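Local coordinates for protein mialostatin (Ixodes ricinus, PDB 6ZTK) that inhibits papain-like cysteine cathepsins of the tick midgut and of the host, thereby regulating digestion of blood proteins as a member of the cystatin family, at residues 61-66 with 85-90. Sequence-based numbering, arbitrary orientation.
Sequences YDTVLE and TTTQST
Leu-65 and Thr-87 lie obliquely against each other across the antiparallel hairpin of strands 60-74 and 78-92, two neighbouring strands of the cystatin sheet, and the hairpin offers an example of side-chain packing where a strand turns a corner. At that corner in strand 60-74, Leu-65 directs the first bond of its side chain toward strand 78-92. With CG anti to the carbonyl carbon (chi1 -71°), the isobutyl fork sets both prongs against one methyl: CD1 of Leu-65 lies 3.9 Å and CD2 of Leu-65 3.8 Å from CG2 of Thr-87. On the same face, Thr-63 sets CB and CG2 against CB of Ser-89. The hydroxyls of Thr-87 and Thr-63 are engaged by Lys-110 O and Tyr-99 OH, and the methyl of Thr-87 is left to face the leucine. Close to the corner, a water joins Glu-66 OE1 to Thr-85 OG1.

The opposite face carries Val-64, which packs on helix 41-52, and Thr-86, whose OG1 shares another water with Asp-62 OD2. That carboxylate oxygen also forms a salt bridge with Arg-58, so the water ties a charged pair to the neighbouring strand.

Between the two faces, the backbones exchange bonds on both flanks of the corner. Thr-63 N meets Thr-87 O at 2.9 Å, nearly in line with the carbonyl, and Leu-65 N reaches Thr-85 O from above its carbonyl plane; Thr-85 N in turn donates to Glu-66 O. At the far end a single acceptor is gripped twice by one residue: Ser-89 N approaches Tyr-61 O in the carbonyl plane at 2.8 Å, whereas Ser-89 OG, placed between backbone N and carbonyl carbon (chi1 82°), donates to Tyr-61 O at 2.7 Å from 40° out of that plane.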
ATOM      1  N   TYR A  61      -2.685  12.286  -0.420  1.00 15.15           N
ATOM      2  CA  TYR A  61      -2.360  10.859  -0.287  1.00 14.71           C
ATOM      3  C   TYR A  61      -3.503   9.999  -0.841  1.00 16.31           C
ATOM      4  O   TYR A  61      -4.689  10.315  -0.596  1.00 16.28           O
ATOM      5  CB  TYR A  61      -2.018  10.435   1.136  1.00 13.74           C
ATOM      6  CG  TYR A  61      -0.701  10.958   1.640  1.00 15.15           C
ATOM      7  CD1 TYR A  61       0.491  10.405   1.217  1.00 14.78           C
ATOM      8  CD2 TYR A  61      -0.667  11.969   2.571  1.00 14.65           C
ATOM      9  CE1 TYR A  61       1.712  10.866   1.718  1.00 14.59           C
ATOM     10  CE2 TYR A  61       0.520  12.450   3.084  1.00 14.45           C
ATOM     11  CZ  TYR A  61       1.720  11.900   2.633  1.00 15.51           C
ATOM     12  OH  TYR A  61       2.921  12.399   3.112  1.00 16.28           O
ATOM     13  N   ASP A  62      -3.151   8.918  -1.543  1.00 15.16           N
ATOM     14  CA  ASP A  62      -4.121   7.799  -1.636  1.00 15.03           C
ATOM     15  C   ASP A  62      -4.255   7.113  -0.293  1.00 14.88           C
ATOM     16  O   ASP A  62      -3.358   7.178   0.596  1.00 17.12           O
ATOM     17  CB  ASP A  62      -3.699   6.827  -2.734  1.00 16.70           C
ATOM     18  CG  ASP A  62      -3.890   7.448  -4.072  1.00 21.34           C
ATOM     19  OD1 ASP A  62      -4.878   8.239  -4.261  1.00 19.80           O
ATOM     20  OD2 ASP A  62      -2.945   7.199  -4.908  1.00 27.20           O
ATOM     21  N   THR A  63      -5.301   6.273  -0.159  1.00 13.99           N
ATOM     22  CA  THR A  63      -5.399   5.331   0.930  1.00 14.32           C
ATOM     23  C   THR A  63      -5.890   3.985   0.398  1.00 13.41           C
ATOM     24  O   THR A  63      -6.317   3.936  -0.761  1.00 15.54           O
ATOM     25  CB  THR A  63      -6.260   5.868   2.095  1.00 15.02           C
ATOM     26  OG1 THR A  63      -6.088   5.020   3.217  1.00 17.36           O
ATOM     27  CG2 THR A  63      -7.735   5.967   1.755  1.00 16.91           C
ATOM     28  N   VAL A  64      -5.684   2.968   1.184  1.00 14.39           N
ATOM     29  CA  VAL A  64      -6.057   1.561   0.839  1.00 14.23           C
ATOM     30  C   VAL A  64      -7.539   1.344   1.113  1.00 14.60           C
ATOM     31  O   VAL A  64      -7.995   1.619   2.284  1.00 17.37           O
ATOM     32  CB  VAL A  64      -5.227   0.549   1.608  1.00 15.59           C
ATOM     33  CG1 VAL A  64      -5.573  -0.854   1.153  1.00 16.13           C
ATOM     34  CG2 VAL A  64      -3.733   0.769   1.447  1.00 15.72           C
ATOM     35  N   LEU A  65      -8.249   0.816   0.116  1.00 14.69           N
ATOM     36  CA  LEU A  65      -9.637   0.305   0.368  1.00 15.23           C
ATOM     37  C   LEU A  65      -9.627  -1.164   0.735  1.00 16.77           C
ATOM     38  O   LEU A  65     -10.158  -1.544   1.812  1.00 19.25           O
ATOM     39  CB  LEU A  65     -10.497   0.541  -0.857  1.00 15.97           C
ATOM     40  CG  LEU A  65     -10.885   1.967  -1.160  1.00 16.54           C
ATOM     41  CD1 LEU A  65     -11.591   2.069  -2.497  1.00 18.64           C
ATOM     42  CD2 LEU A  65     -11.779   2.536  -0.033  1.00 18.12           C
ATOM     43  N   GLU A  66      -8.982  -2.012  -0.048  1.00 14.75           N
ATOM     44  CA  GLU A  66      -8.988  -3.453   0.215  1.00 14.61           C
ATOM     45  C   GLU A  66      -7.637  -4.058  -0.193  1.00 13.96           C
ATOM     46  O   GLU A  66      -7.186  -3.783  -1.324  1.00 14.76           O
ATOM     47  CB  GLU A  66     -10.108  -4.108  -0.582  1.00 16.70           C
ATOM     48  CG  GLU A  66     -10.267  -5.570  -0.336  1.00 21.66           C
ATOM     49  CD  GLU A  66     -11.463  -6.192  -1.051  1.00 24.92           C
ATOM     50  OE1 GLU A  66     -12.123  -5.488  -1.849  1.00 26.68           O
ATOM     51  OE2 GLU A  66     -11.657  -7.421  -0.889  1.00 29.18           O
ATOM     52  N   THR A  85      -6.592  -2.248  -3.709  1.00 12.14           N
ATOM     53  CA  THR A  85      -7.286  -1.106  -4.312  1.00 12.10           C
ATOM     54  C   THR A  85      -7.035   0.170  -3.504  1.00 13.06           C
ATOM     55  O   THR A  85      -6.874   0.068  -2.267  1.00 13.35           O
ATOM     56  CB  THR A  85      -8.802  -1.385  -4.447  1.00 13.06           C
ATOM     57  OG1 THR A  85      -9.284  -1.732  -3.153  1.00 13.87           O
ATOM     58  CG2 THR A  85      -9.037  -2.484  -5.437  1.00 12.75           C
ATOM     59  N   THR A  86      -7.005   1.302  -4.157  1.00 13.12           N
ATOM     60  CA  THR A  86      -6.793   2.612  -3.537  1.00 13.08           C
ATOM     61  C   THR A  86      -7.889   3.594  -3.981  1.00 15.24           C
ATOM     62  O   THR A  86      -8.536   3.392  -5.036  1.00 15.79           O
ATOM     63  CB  THR A  86      -5.397   3.209  -3.801  1.00 13.61           C
ATOM     64  OG1 THR A  86      -5.247   3.531  -5.182  1.00 15.80           O
ATOM     65  CG2 THR A  86      -4.325   2.241  -3.348  1.00 15.08           C
ATOM     66  N   THR A  87      -7.973   4.700  -3.276  1.00 14.58           N
ATOM     67  CA  THR A  87      -8.809   5.857  -3.642  1.00 16.05           C
ATOM     68  C   THR A  87      -8.176   7.080  -2.980  1.00 16.74           C
ATOM     69  O   THR A  87      -7.359   6.889  -2.070  1.00 16.64           O
ATOM     70  CB  THR A  87     -10.251   5.599  -3.173  1.00 17.84           C
ATOM     71  OG1 THR A  87     -11.132   6.467  -3.912  1.00 17.48           O
ATOM     72  CG2 THR A  87     -10.405   5.676  -1.694  1.00 16.22           C
ATOM     73  N   GLN A  88      -8.552   8.258  -3.455  1.00 15.56           N
ATOM     74  CA  GLN A  88      -8.009   9.513  -2.908  1.00 17.41           C
ATOM     75  C   GLN A  88      -8.390   9.605  -1.435  1.00 17.23           C
ATOM     76  O   GLN A  88      -9.590   9.378  -1.078  1.00 17.30           O
ATOM     77  CB  GLN A  88      -8.544  10.687  -3.715  1.00 17.97           C
ATOM     78  CG  GLN A  88      -7.911  12.021  -3.369  1.00 23.00           C
ATOM     79  CD  GLN A  88      -8.461  13.106  -4.274  1.00 25.76           C
ATOM     80  OE1 GLN A  88      -8.096  13.183  -5.462  1.00 33.40           O
ATOM     81  NE2 GLN A  88      -9.341  13.913  -3.726  1.00 30.30           N
ATOM     82  N   SER A  89      -7.434   9.946  -0.563  1.00 17.16           N
ATOM     83  CA  SER A  89      -7.724  10.209   0.863  1.00 16.59           C
ATOM     84  C   SER A  89      -8.021  11.703   1.027  1.00 17.41           C
ATOM     85  O   SER A  89      -7.850  12.479   0.097  1.00 17.75           O
ATOM     86  CB  SER A  89      -6.616   9.830   1.819  1.00 18.96           C
ATOM     87  OG  SER A  89      -5.609  10.855   1.874  1.00 15.81           O
ATOM     88  N   THR A  90      -8.420  12.049   2.237  1.00 17.90           N
ATOM     89  CA  THR A  90      -8.660  13.469   2.615  1.00 18.80           C
ATOM     90  C   THR A  90      -7.400  14.165   3.096  1.00 20.04           C
ATOM     91  O   THR A  90      -7.520  15.348   3.466  1.00 21.27           O
ATOM     92  CB  THR A  90      -9.731  13.525   3.700  1.00 18.94           C
ATOM     93  OG1 THR A  90      -9.293  12.787   4.831  1.00 20.89           O
ATOM     94  CG2 THR A  90     -11.048  13.005   3.154  1.00 23.76           C
TER
HETATM   95  O   HOH W   1      -2.560   4.562  -5.559  1.00 18.03           O
HETATM   96  O   HOH W   2     -11.797  -2.922  -3.365  1.00 18.65           O